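Local coordinates for protein yesU (PDB 1OQ1) that is of unknown function but adopts a galectin-like beta-sandwich fold, which it shares with many carbohydrate-binding proteins, at residues S118-K123 and A206-V211; P150-D155 and S159-K164; D111-H116 and P193-G198; M79-A84 and P105-G110. One frame throughout, in Å; residues are numbered along the deposited sequence.

Contact 1 of 4, residues S118-K123 and A206-V211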
loop_
_atom_site.group_PDB
_atom_site.type_symbol
_atom_site.label_atom_id
_atom_site.label_comp_id
_atom_site.label_asym_id
_atom_site.label_seq_id
_atom_site.Cartn_x
_atom_site.Cartn_y
_atom_site.Cartn_z
ATOM N N SER A 118 -1.631 3.524 5.429
ATOM C CA SER A 118 -1.346 4.851 4.907
ATOM C C SER A 118 -0.057 5.399 5.495
ATOM O O SER A 118 0.246 5.193 6.674
ATOM C CB SER A 118 -2.505 5.797 5.224
ATOM O OG SER A 118 -2.809 5.760 6.606
ATOM N N TYR A 119 0.708 6.083 4.653
ATOM C CA TYR A 119 1.965 6.691 5.065
ATOM C C TYR A 119 2.107 8.007 4.304
ATOM O O TYR A 119 1.461 8.209 3.278
ATOM C CB TYR A 119 3.136 5.737 4.798
ATOM C CG TYR A 119 3.305 5.311 3.360
ATOM C CD1 TYR A 119 4.188 5.982 2.515
ATOM C CD2 TYR A 119 2.620 4.203 2.858
ATOM C CE1 TYR A 119 4.395 5.560 1.208
ATOM C CE2 TYR A 119 2.819 3.770 1.550
ATOM C CZ TYR A 119 3.709 4.450 0.732
ATOM O OH TYR A 119 3.928 4.004 -0.549
ATOM N N PHE A 120 2.955 8.896 4.801
ATOM C CA PHE A 120 3.082 10.229 4.215
ATOM C C PHE A 120 1.659 10.789 4.133
ATOM O O PHE A 120 1.175 11.171 3.064
ATOM C CB PHE A 120 3.699 10.206 2.815
ATOM C CG PHE A 120 4.164 11.567 2.347
ATOM C CD1 PHE A 120 5.366 12.100 2.806
ATOM C CD2 PHE A 120 3.369 12.341 1.509
ATOM C CE1 PHE A 120 5.773 13.386 2.439
ATOM C CE2 PHE A 120 3.763 13.633 1.135
ATOM C CZ PHE A 120 4.968 14.156 1.603
ATOM N N ARG A 121 0.980 10.807 5.276
ATOM C CA ARG A 121 -0.384 11.316 5.344
ATOM C C ARG A 121 -0.265 12.824 5.494
ATOM O O ARG A 121 -0.188 13.335 6.611
ATOM C CB ARG A 121 -1.103 10.715 6.552
ATOM C CG ARG A 121 -1.022 9.198 6.610
ATOM C CD ARG A 121 -1.691 8.645 7.860
ATOM N NE ARG A 121 -3.130 8.896 7.872
ATOM C CZ ARG A 121 -3.746 9.750 8.684
ATOM N NH1 ARG A 121 -3.058 10.460 9.573
ATOM N NH2 ARG A 121 -5.062 9.888 8.609
ATOM N N ARG A 122 -0.239 13.529 4.365
ATOM C CA ARG A 122 -0.073 14.977 4.377
ATOM C C ARG A 122 -1.080 15.712 3.485
ATOM O O ARG A 122 -0.771 16.771 2.944
ATOM C CB ARG A 122 1.349 15.330 3.915
ATOM C CG ARG A 122 2.453 14.424 4.471
ATOM C CD ARG A 122 2.640 14.576 5.981
ATOM N NE ARG A 122 3.455 13.483 6.514
ATOM C CZ ARG A 122 4.781 13.428 6.455
ATOM N NH1 ARG A 122 5.472 14.414 5.893
ATOM N NH2 ARG A 122 5.419 12.365 6.932
ATOM N N LYS A 123 -2.277 15.157 3.336
ATOM C CA LYS A 123 -3.304 15.772 2.500
ATOM C C LYS A 123 -4.012 16.932 3.202
ATOM O O LYS A 123 -4.231 17.983 2.598
ATOM C CB LYS A 123 -4.336 14.714 2.081
ATOM C CG LYS A 123 -5.606 15.259 1.424
ATOM C CD LYS A 123 -5.326 15.950 0.092
ATOM C CE LYS A 123 -6.624 16.459 -0.526
ATOM N NZ LYS A 123 -6.418 17.083 -1.863
ATOM N N ALA A 206 -4.857 12.876 -4.464
ATOM C CA ALA A 206 -4.338 14.009 -5.219
ATOM C C ALA A 206 -4.175 15.170 -4.247
ATOM O O ALA A 206 -4.901 15.250 -3.255
ATOM C CB ALA A 206 -5.308 14.385 -6.327
ATOM N N PRO A 207 -3.258 16.112 -4.536
ATOM C CA PRO A 207 -2.358 16.194 -5.692
ATOM C C PRO A 207 -0.966 15.593 -5.483
ATOM O O PRO A 207 0.032 16.106 -6.003
ATOM C CB PRO A 207 -2.290 17.686 -5.945
ATOM C CG PRO A 207 -2.213 18.214 -4.557
ATOM C CD PRO A 207 -3.258 17.389 -3.800
HETATM N N MSE A 208 -0.908 14.501 -4.733
HETATM C CA MSE A 208 0.346 13.815 -4.446
HETATM C C MSE A 208 1.184 13.516 -5.687
HETATM O O MSE A 208 0.658 13.139 -6.733
HETATM C CB MSE A 208 0.043 12.494 -3.733
HETATM C CG MSE A 208 1.262 11.695 -3.287
HETATM SE SE MSE A 208 2.038 12.438 -1.693
HETATM C CE MSE A 208 3.918 12.096 -2.048
ATOM N N LYS A 209 2.493 13.705 -5.568
ATOM C CA LYS A 209 3.417 13.364 -6.640
ATOM C C LYS A 209 4.506 12.547 -5.954
ATOM O O LYS A 209 5.143 13.021 -5.014
ATOM C CB LYS A 209 4.002 14.611 -7.303
ATOM C CG LYS A 209 2.994 15.342 -8.176
ATOM C CD LYS A 209 3.667 16.306 -9.136
ATOM C CE LYS A 209 2.641 16.935 -10.068
ATOM N NZ LYS A 209 3.286 17.847 -11.056
ATOM N N ALA A 210 4.692 11.310 -6.407
ATOM C CA ALA A 210 5.689 10.424 -5.810
ATOM C C ALA A 210 6.332 9.505 -6.839
ATOM O O ALA A 210 5.791 9.285 -7.922
ATOM C CB ALA A 210 5.041 9.587 -4.707
ATOM N N VAL A 211 7.493 8.966 -6.486
ATOM C CA VAL A 211 8.220 8.057 -7.363
ATOM C C VAL A 211 8.403 6.723 -6.656
ATOM O O VAL A 211 8.739 6.680 -5.469
ATOM C CB VAL A 211 9.604 8.632 -7.734
ATOM C CG1 VAL A 211 10.381 7.635 -8.581
ATOM C CG2 VAL A 211 9.430 9.946 -8.489
#
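With chi1 at -165°, Phe120 swings its CG anti to the backbone N, and Met208, present as selenomethionine, starts out the same way before bends at chi2 and chi3 bring SE and CE up to the ring. Met208 SE lies 3.5 Å from Phe120 CD2, and Met208 CE is as close to Phe120 CE2. The approach is oblique, SE standing 4.5 Å from the ring centroid and 65° off the ring normal, a Met-aromatic contact. One face of the Phe120 ring is taken by Arg122, whose CG sits 3.6 Å above the ring centre, while NH2 of that arginine forms a salt bridge with Asp149. In the galectin-like sandwich, the Phe120–Met208 contact joins the corner of strand 112-122, in the seven-stranded sheet, to the loop leading into strand 209-222 of the other sheet. Beside it Lys123, bent at chi2, donates a hydrogen bond from NZ to Ala206 O (2.8 Å), at 141° to the C=O bond and somewhat tilted from the carbonyl plane. The accepting carbonyl belongs to the cis peptide before Pro207, whose CD lies 3.7 Å from Lys123 NZ.

Contact 2 of 4, residues P150-D155 and S159-K164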
loop_
_atom_site.group_PDB
_atom_site.type_symbol
_atom_site.label_atom_id
_atom_site.label_comp_id
_atom_site.label_asym_id
_atom_site.label_seq_id
_atom_site.Cartn_x
_atom_site.Cartn_y
_atom_site.Cartn_z
ATOM N N PRO A 150 8.365 8.909 10.155
ATOM C CA PRO A 150 9.658 9.598 10.044
ATOM C C PRO A 150 9.898 10.301 8.705
ATOM O O PRO A 150 10.854 11.058 8.560
ATOM C CB PRO A 150 10.661 8.474 10.276
ATOM C CG PRO A 150 9.996 7.325 9.581
ATOM C CD PRO A 150 8.546 7.448 10.044
ATOM N N LEU A 151 9.041 10.036 7.726
ATOM C CA LEU A 151 9.195 10.658 6.416
ATOM C C LEU A 151 9.067 12.172 6.524
ATOM O O LEU A 151 8.128 12.685 7.134
ATOM C CB LEU A 151 8.141 10.126 5.450
ATOM C CG LEU A 151 8.267 8.666 5.023
ATOM C CD1 LEU A 151 7.015 8.269 4.255
ATOM C CD2 LEU A 151 9.511 8.473 4.161
ATOM N N PRO A 152 10.014 12.906 5.933
ATOM C CA PRO A 152 9.966 14.366 5.987
ATOM C C PRO A 152 9.114 14.902 4.853
ATOM O O PRO A 152 8.564 14.134 4.065
ATOM C CB PRO A 152 11.424 14.751 5.804
ATOM C CG PRO A 152 11.864 13.756 4.752
ATOM C CD PRO A 152 11.251 12.443 5.270
ATOM N N SER A 153 8.998 16.224 4.794
ATOM C CA SER A 153 8.286 16.876 3.707
ATOM C C SER A 153 9.291 16.783 2.555
ATOM O O SER A 153 10.487 16.571 2.789
ATOM C CB SER A 153 7.989 18.331 4.074
ATOM O OG SER A 153 9.014 18.865 4.892
ATOM N N PRO A 154 8.832 16.932 1.306
ATOM C CA PRO A 154 9.729 16.845 0.149
ATOM C C PRO A 154 10.973 17.722 0.186
ATOM O O PRO A 154 12.035 17.302 -0.270
ATOM C CB PRO A 154 8.815 17.185 -1.026
ATOM C CG PRO A 154 7.483 16.684 -0.560
ATOM C CD PRO A 154 7.442 17.154 0.875
ATOM N N ASP A 155 10.848 18.930 0.727
ATOM C CA ASP A 155 11.986 19.845 0.786
ATOM C C ASP A 155 13.215 19.293 1.506
ATOM O O ASP A 155 14.348 19.598 1.124
ATOM C CB ASP A 155 11.564 21.193 1.404
ATOM C CG ASP A 155 10.953 21.056 2.792
ATOM O OD1 ASP A 155 10.715 19.918 3.250
ATOM O OD2 ASP A 155 10.697 22.103 3.427
ATOM N N SER A 159 15.683 11.002 -0.591
ATOM C CA SER A 159 15.085 9.855 -1.268
ATOM C C SER A 159 16.056 9.005 -2.079
ATOM O O SER A 159 17.101 9.482 -2.519
ATOM C CB SER A 159 13.955 10.344 -2.184
ATOM O OG SER A 159 12.959 11.029 -1.437
ATOM N N PRO A 160 15.703 7.731 -2.308
ATOM C CA PRO A 160 14.460 7.108 -1.837
ATOM C C PRO A 160 14.538 6.492 -0.440
ATOM O O PRO A 160 15.616 6.342 0.137
ATOM C CB PRO A 160 14.192 6.053 -2.901
ATOM C CG PRO A 160 15.578 5.571 -3.204
ATOM C CD PRO A 160 16.383 6.860 -3.286
ATOM N N TYR A 161 13.373 6.129 0.088
ATOM C CA TYR A 161 13.268 5.495 1.398
ATOM C C TYR A 161 12.923 4.017 1.186
ATOM O O TYR A 161 12.156 3.679 0.285
ATOM C CB TYR A 161 12.193 6.207 2.226
ATOM C CG TYR A 161 12.588 7.619 2.600
ATOM C CD1 TYR A 161 13.276 7.879 3.785
ATOM C CD2 TYR A 161 12.351 8.683 1.727
ATOM C CE1 TYR A 161 13.729 9.165 4.093
ATOM C CE2 TYR A 161 12.802 9.979 2.026
ATOM C CZ TYR A 161 13.493 10.206 3.206
ATOM O OH TYR A 161 14.001 11.458 3.484
ATOM N N ARG A 162 13.509 3.143 2.005
ATOM C CA ARG A 162 13.288 1.696 1.901
ATOM C C ARG A 162 12.105 1.245 2.754
ATOM O O ARG A 162 12.181 1.229 3.981
ATOM C CB ARG A 162 14.560 0.949 2.321
ATOM C CG ARG A 162 15.658 0.919 1.250
ATOM C CD ARG A 162 15.296 -0.075 0.151
ATOM N NE ARG A 162 16.234 -0.092 -0.972
ATOM C CZ ARG A 162 17.453 -0.627 -0.947
ATOM N NH1 ARG A 162 17.919 -1.200 0.154
ATOM N NH2 ARG A 162 18.203 -0.601 -2.044
HETATM N N MSE A 163 11.011 0.897 2.087
HETATM C CA MSE A 163 9.782 0.473 2.760
HETATM C C MSE A 163 9.717 -1.050 2.831
HETATM O O MSE A 163 10.016 -1.726 1.853
HETATM C CB MSE A 163 8.581 0.999 1.978
HETATM C CG MSE A 163 8.827 2.357 1.346
HETATM SE SE MSE A 163 8.981 3.801 2.622
HETATM C CE MSE A 163 10.766 3.615 3.271
ATOM N N LYS A 164 9.319 -1.585 3.983
ATOM C CA LYS A 164 9.226 -3.036 4.151
ATOM C C LYS A 164 8.009 -3.401 4.989
ATOM O O LYS A 164 7.822 -2.888 6.089
ATOM C CB LYS A 164 10.493 -3.592 4.815
ATOM C CG LYS A 164 10.471 -5.115 4.977
ATOM C CD LYS A 164 11.759 -5.669 5.582
ATOM C CE LYS A 164 12.930 -5.564 4.617
ATOM N NZ LYS A 164 14.176 -6.175 5.177
#
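Leu151 is the first residue along 150-155 to meet strand 161-168. Its CG lies beside the backbone N (chi1 -69°), an orientation that lets CD2 settle over one face of the Tyr161 ring. The methyl stands 3.8 Å from the ring centroid and 20° off the normal, a CH-pi contact displaced toward the CG side, where Leu151 CD2 and Tyr161 CG are 3.6 Å apart. Pro152 follows and takes the far end of the same side chain: its CG comes within 3.4 Å of Tyr161 OH, and its CD packs 3.8 Å from Tyr161 CZ. The hydroxyl is not left to these carbons, since it also accepts a hydrogen bond from the backbone N of Asp158. Ser153 OG donates a hydrogen bond to Asp155 OD1 (2.6 Å), on the syn side of the carboxylate, and Pro154 and Asp155 then enter a 3-10 turn. The whole loop is the connection from strand 142-148, at the border of one sheet, to strand 161-168 in the other. There Tyr161 sits on a strand paired with 63-73 and 171-176, while Leu151 also rests on Tyr119 and Phe120 of strand 112-122.

Contact 3 of 4, residues D111-H116 and P193-G198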
loop_
_atom_site.group_PDB
_atom_site.type_symbol
_atom_site.label_atom_id
_atom_site.label_comp_id
_atom_site.label_asym_id
_atom_site.label_seq_id
_atom_site.Cartn_x
_atom_site.Cartn_y
_atom_site.Cartn_z
ATOM N N ASP A 111 -17.566 -4.152 -1.591
ATOM C CA ASP A 111 -17.705 -5.603 -1.567
ATOM C C ASP A 111 -16.367 -6.331 -1.568
ATOM O O ASP A 111 -16.258 -7.451 -2.067
ATOM C CB ASP A 111 -18.575 -6.095 -2.737
ATOM C CG ASP A 111 -18.010 -5.727 -4.095
ATOM O OD1 ASP A 111 -16.859 -5.252 -4.166
ATOM O OD2 ASP A 111 -18.728 -5.922 -5.102
ATOM N N ILE A 112 -15.344 -5.694 -1.004
ATOM C CA ILE A 112 -14.027 -6.320 -0.925
ATOM C C ILE A 112 -13.492 -6.215 0.496
ATOM O O ILE A 112 -13.996 -5.429 1.299
ATOM C CB ILE A 112 -12.991 -5.638 -1.850
ATOM C CG1 ILE A 112 -12.745 -4.196 -1.389
ATOM C CG2 ILE A 112 -13.475 -5.670 -3.295
ATOM C CD1 ILE A 112 -11.587 -3.509 -2.100
ATOM N N ASN A 113 -12.482 -7.027 0.796
ATOM C CA ASN A 113 -11.816 -6.998 2.088
ATOM C C ASN A 113 -10.373 -6.678 1.758
ATOM O O ASN A 113 -9.900 -7.009 0.671
ATOM C CB ASN A 113 -11.852 -8.357 2.787
ATOM C CG ASN A 113 -13.199 -8.670 3.391
ATOM O OD1 ASN A 113 -13.879 -7.786 3.912
ATOM N ND2 ASN A 113 -13.585 -9.940 3.345
ATOM N N ALA A 114 -9.672 -6.041 2.689
ATOM C CA ALA A 114 -8.277 -5.706 2.469
ATOM C C ALA A 114 -7.698 -4.963 3.652
ATOM O O ALA A 114 -8.425 -4.347 4.428
ATOM C CB ALA A 114 -8.133 -4.842 1.215
ATOM N N LEU A 115 -6.383 -5.048 3.786
ATOM C CA LEU A 115 -5.670 -4.320 4.816
ATOM C C LEU A 115 -5.095 -3.133 4.047
ATOM O O LEU A 115 -4.709 -3.274 2.886
ATOM C CB LEU A 115 -4.542 -5.179 5.399
ATOM C CG LEU A 115 -5.013 -6.292 6.342
ATOM C CD1 LEU A 115 -3.901 -7.300 6.586
ATOM C CD2 LEU A 115 -5.473 -5.662 7.647
ATOM N N HIS A 116 -5.087 -1.952 4.658
ATOM C CA HIS A 116 -4.523 -0.785 3.987
ATOM C C HIS A 116 -3.735 0.060 4.970
ATOM O O HIS A 116 -4.223 0.419 6.044
ATOM C CB HIS A 116 -5.589 0.060 3.253
ATOM C CG HIS A 116 -6.939 0.089 3.906
ATOM N ND1 HIS A 116 -7.645 1.261 4.085
ATOM C CD2 HIS A 116 -7.754 -0.907 4.325
ATOM C CE1 HIS A 116 -8.838 0.983 4.581
ATOM N NE2 HIS A 116 -8.930 -0.325 4.736
ATOM N N PRO A 193 -12.628 -12.528 10.414
ATOM C CA PRO A 193 -11.549 -13.484 10.157
ATOM C C PRO A 193 -10.279 -12.821 9.628
ATOM O O PRO A 193 -10.325 -11.782 8.972
ATOM C CB PRO A 193 -12.166 -14.430 9.132
ATOM C CG PRO A 193 -13.618 -14.419 9.505
ATOM C CD PRO A 193 -13.872 -12.954 9.749
ATOM N N VAL A 194 -9.147 -13.438 9.925
ATOM C CA VAL A 194 -7.862 -12.932 9.471
ATOM C C VAL A 194 -7.814 -12.996 7.944
ATOM O O VAL A 194 -8.252 -13.987 7.345
ATOM C CB VAL A 194 -6.707 -13.786 10.061
ATOM C CG1 VAL A 194 -5.404 -13.457 9.369
ATOM C CG2 VAL A 194 -6.583 -13.535 11.566
ATOM N N LEU A 195 -7.303 -11.940 7.314
ATOM C CA LEU A 195 -7.182 -11.915 5.860
ATOM C C LEU A 195 -5.902 -12.658 5.494
ATOM O O LEU A 195 -4.931 -12.641 6.248
ATOM C CB LEU A 195 -7.144 -10.477 5.341
ATOM C CG LEU A 195 -8.412 -9.677 5.665
ATOM C CD1 LEU A 195 -8.352 -8.315 4.983
ATOM C CD2 LEU A 195 -9.639 -10.458 5.197
ATOM N N THR A 196 -5.894 -13.309 4.339
ATOM C CA THR A 196 -4.731 -14.089 3.946
ATOM C C THR A 196 -4.057 -13.630 2.659
ATOM O O THR A 196 -3.164 -12.783 2.691
ATOM C CB THR A 196 -5.109 -15.588 3.835
ATOM O OG1 THR A 196 -6.164 -15.757 2.876
ATOM C CG2 THR A 196 -5.584 -16.116 5.191
ATOM N N LYS A 197 -4.487 -14.191 1.533
ATOM C CA LYS A 197 -3.920 -13.865 0.226
ATOM C C LYS A 197 -4.683 -12.732 -0.451
ATOM O O LYS A 197 -5.753 -12.334 0.007
ATOM C CB LYS A 197 -3.960 -15.101 -0.674
ATOM C CG LYS A 197 -5.369 -15.605 -0.930
ATOM C CD LYS A 197 -5.384 -16.858 -1.788
ATOM C CE LYS A 197 -6.809 -17.348 -1.997
ATOM N NZ LYS A 197 -6.857 -18.606 -2.795
ATOM N N GLY A 198 -4.135 -12.216 -1.548
ATOM C CA GLY A 198 -4.811 -11.140 -2.255
ATOM C C GLY A 198 -3.916 -10.235 -3.079
ATOM O O GLY A 198 -2.708 -10.449 -3.179
#
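The flat carboxamide of Asn113 is turned so that OD1 accepts from the backbone N of Arg139, and it is CB, at the root of the side chain, that meets Leu195, 3.9 Å from its CD2. A second flat group of strand 112-122, the imidazole of His116, has Ala114 O in plane at its edge; ND1 is hydrogen-bonded with Tyr104 OH and NE2 with Ser138 OG, and the nearly parallel ring of Phe81 packs against it. The strand divides its side chains between two sides, Asn113 and Leu115 reaching toward Leu195, Ala114 pointing the other way. This is the alternation of a beta strand, here in the seven-stranded sheet of the sandwich, with the loop 193-198 laid across it just before strand 199-205 begins. Leu195 does the covering. Its CG stands beside the backbone N (chi1 -61°), which brings the CD1 methyl onto the strand's main chain. Leu195 CD1 lies 3.5 Å from the backbone N of Ala114 and 3.6 Å from its CA, where that residue's own side chain has turned away. The same methyl is 4.1 Å from Leu115 CG, the two side chains lying alongside but running oppositely.

Contact 4 of 4, residues M79-A84 and P105-G110; sequences MLFFAA and PEYHSG
Phe81 pushes the far end of its ring against the base of the Tyr107 side chain, with CZ 3.7 Å and CE1 3.8 Å from Tyr107 CB. The overlap continues only a little onto the second ring: Phe81 CZ is 4.1 Å from Tyr107 CG. The rings are inclined at 48° with centroids 5.5 Å apart, so neither lies flat on the other. Both aromatic groups leave the main chain with CG beside the backbone N (chi1 -85° in Phe81, -57° in Tyr107), and the two side chains run nearly perpendicular to one another. Tyr107 then runs on past the phenylalanine until OH reaches its hydrogen-bond partner, Glu28 OE1 on the edge strand 26-29; Val52 and Trp54 of the adjoining strand 51-54 touch both Phe81 and Tyr107. The contact packs the short helix 105-108 against strand 76-86 of the seven-stranded sheet. The helix end is tied locally, Ser109 N donating to Pro105 O at 2.9 Å and Ser109 OG pairing with His108 ND1 at 2.7 Å. The strand in turn breaks its regular pairing just beyond Phe81, where Ala83 and Ala84 face Lys199 in a G1 beta bulge. What passes between strand and helix is carbon against carbon, without the directionality of a hydrogen bond; directional restraint on the tyrosine comes probably from its hydroxyl, bonded to Glu28, with ring packing adding to it.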
loop_
_atom_site.group_PDB
_atom_site.type_symbol
_atom_site.label_atom_id
_atom_site.label_comp_id
_atom_site.label_asym_id
_atom_site.label_seq_id
_atom_site.Cartn_x
_atom_site.Cartn_y
_atom_site.Cartn_z
HETATM N N MSE A 79 -0.899 5.260 0.297
HETATM C CA MSE A 79 -1.482 4.134 1.014
HETATM C C MSE A 79 -1.281 2.831 0.247
HETATM O O MSE A 79 -1.479 2.778 -0.962
HETATM C CB MSE A 79 -2.982 4.391 1.212
HETATM C CG MSE A 79 -3.728 3.331 1.999
HETATM SE SE MSE A 79 -5.653 3.623 1.980
HETATM C CE MSE A 79 -5.712 5.357 2.839
ATOM N N LEU A 80 -0.880 1.781 0.953
ATOM C CA LEU A 80 -0.694 0.493 0.305
ATOM C C LEU A 80 -1.819 -0.447 0.707
ATOM O O LEU A 80 -2.117 -0.589 1.890
ATOM C CB LEU A 80 0.637 -0.147 0.712
ATOM C CG LEU A 80 0.973 -1.373 -0.147
ATOM C CD1 LEU A 80 1.690 -0.910 -1.404
ATOM C CD2 LEU A 80 1.845 -2.346 0.618
ATOM N N PHE A 81 -2.453 -1.062 -0.285
ATOM C CA PHE A 81 -3.510 -2.036 -0.045
ATOM C C PHE A 81 -2.844 -3.406 -0.211
ATOM O O PHE A 81 -1.995 -3.578 -1.087
ATOM C CB PHE A 81 -4.623 -1.906 -1.095
ATOM C CG PHE A 81 -5.656 -0.857 -0.776
ATOM C CD1 PHE A 81 -6.795 -1.187 -0.046
ATOM C CD2 PHE A 81 -5.492 0.457 -1.206
ATOM C CE1 PHE A 81 -7.761 -0.218 0.250
ATOM C CE2 PHE A 81 -6.450 1.430 -0.916
ATOM C CZ PHE A 81 -7.586 1.090 -0.187
ATOM N N PHE A 82 -3.199 -4.364 0.640
ATOM C CA PHE A 82 -2.664 -5.723 0.514
ATOM C C PHE A 82 -3.673 -6.762 1.021
ATOM O O PHE A 82 -4.604 -6.418 1.741
ATOM C CB PHE A 82 -1.287 -5.858 1.205
ATOM C CG PHE A 82 -1.248 -5.418 2.646
ATOM C CD1 PHE A 82 -1.058 -6.353 3.662
ATOM C CD2 PHE A 82 -1.304 -4.067 2.983
ATOM C CE1 PHE A 82 -0.917 -5.953 4.993
ATOM C CE2 PHE A 82 -1.164 -3.652 4.315
ATOM C CZ PHE A 82 -0.967 -4.598 5.319
ATOM N N ALA A 83 -3.499 -8.023 0.630
ATOM C CA ALA A 83 -4.432 -9.090 1.018
ATOM C C ALA A 83 -5.845 -8.690 0.580
ATOM O O ALA A 83 -6.831 -8.945 1.280
ATOM C CB ALA A 83 -4.394 -9.319 2.538
ATOM N N ALA A 84 -5.936 -8.070 -0.593
ATOM C CA ALA A 84 -7.215 -7.602 -1.121
ATOM C C ALA A 84 -7.916 -8.636 -2.000
ATOM O O ALA A 84 -7.314 -9.192 -2.920
ATOM C CB ALA A 84 -7.004 -6.308 -1.901
ATOM N N PRO A 105 -14.656 5.079 -0.256
ATOM C CA PRO A 105 -15.703 4.195 0.265
ATOM C C PRO A 105 -15.882 2.891 -0.508
ATOM O O PRO A 105 -16.384 1.906 0.039
ATOM C CB PRO A 105 -16.948 5.080 0.220
ATOM C CG PRO A 105 -16.384 6.439 0.492
ATOM C CD PRO A 105 -15.165 6.453 -0.410
ATOM N N GLU A 106 -15.472 2.880 -1.773
ATOM C CA GLU A 106 -15.592 1.679 -2.595
ATOM C C GLU A 106 -14.630 0.614 -2.090
ATOM O O GLU A 106 -14.817 -0.575 -2.333
ATOM C CB GLU A 106 -15.262 1.993 -4.054
ATOM C CG GLU A 106 -16.049 3.151 -4.636
ATOM C CD GLU A 106 -15.549 3.556 -6.007
ATOM O OE1 GLU A 106 -14.320 3.503 -6.227
ATOM O OE2 GLU A 106 -16.377 3.940 -6.858
ATOM N N TYR A 107 -13.600 1.056 -1.374
ATOM C CA TYR A 107 -12.587 0.153 -0.854
ATOM C C TYR A 107 -12.784 -0.234 0.606
ATOM O O TYR A 107 -12.536 -1.378 0.969
ATOM C CB TYR A 107 -11.203 0.773 -1.055
ATOM C CG TYR A 107 -10.933 1.094 -2.506
ATOM C CD1 TYR A 107 -10.326 0.161 -3.353
ATOM C CD2 TYR A 107 -11.367 2.297 -3.056
ATOM C CE1 TYR A 107 -10.169 0.422 -4.718
ATOM C CE2 TYR A 107 -11.218 2.567 -4.407
ATOM C CZ TYR A 107 -10.624 1.628 -5.234
ATOM O OH TYR A 107 -10.521 1.895 -6.580
ATOM N N HIS A 108 -13.232 0.697 1.444
ATOM C CA HIS A 108 -13.425 0.357 2.851
ATOM C C HIS A 108 -14.851 -0.022 3.232
ATOM O O HIS A 108 -15.071 -0.621 4.289
ATOM C CB HIS A 108 -12.901 1.484 3.767
ATOM C CG HIS A 108 -13.608 2.797 3.617
ATOM N ND1 HIS A 108 -14.945 2.964 3.907
ATOM C CD2 HIS A 108 -13.142 4.023 3.282
ATOM C CE1 HIS A 108 -15.271 4.236 3.762
ATOM N NE2 HIS A 108 -14.194 4.902 3.384
ATOM N N SER A 109 -15.807 0.301 2.365
ATOM C CA SER A 109 -17.214 -0.007 2.611
ATOM C C SER A 109 -17.901 -0.521 1.343
ATOM O O SER A 109 -19.039 -0.146 1.045
ATOM C CB SER A 109 -17.944 1.245 3.116
ATOM O OG SER A 109 -17.356 1.743 4.309
ATOM N N GLY A 110 -17.205 -1.381 0.604
ATOM C CA GLY A 110 -17.753 -1.928 -0.626
ATOM C C GLY A 110 -17.932 -3.430 -0.535
ATOM O O GLY A 110 -18.403 -3.936 0.484
#

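In the fold
Contacts 1 and 4 are buried, contacts 2 and 3 only partly. Contact 1 alone of the four carries a hydrogen bond between its segments; contact 2 rests on a CH-pi contact, contact 3 on a leucine against main chain and side chains, contact 4 on an oblique aromatic pair. Contacts 1 and 3 use opposite ends of strand 112-122, their centres about 23 Å apart. Contacts 3 and 4 are close neighbours, centres about 8 Å apart, and share a sheet: Leu115 O and Phe82 N are 2.9 Å apart, probably hydrogen-bonded. At the other end, contact 2 nests inside the loop closed by contact 1, and Arg122 NH2 reaches Leu151 O at 2.7 Å, joining the loop that links the two sheets to the strand corner.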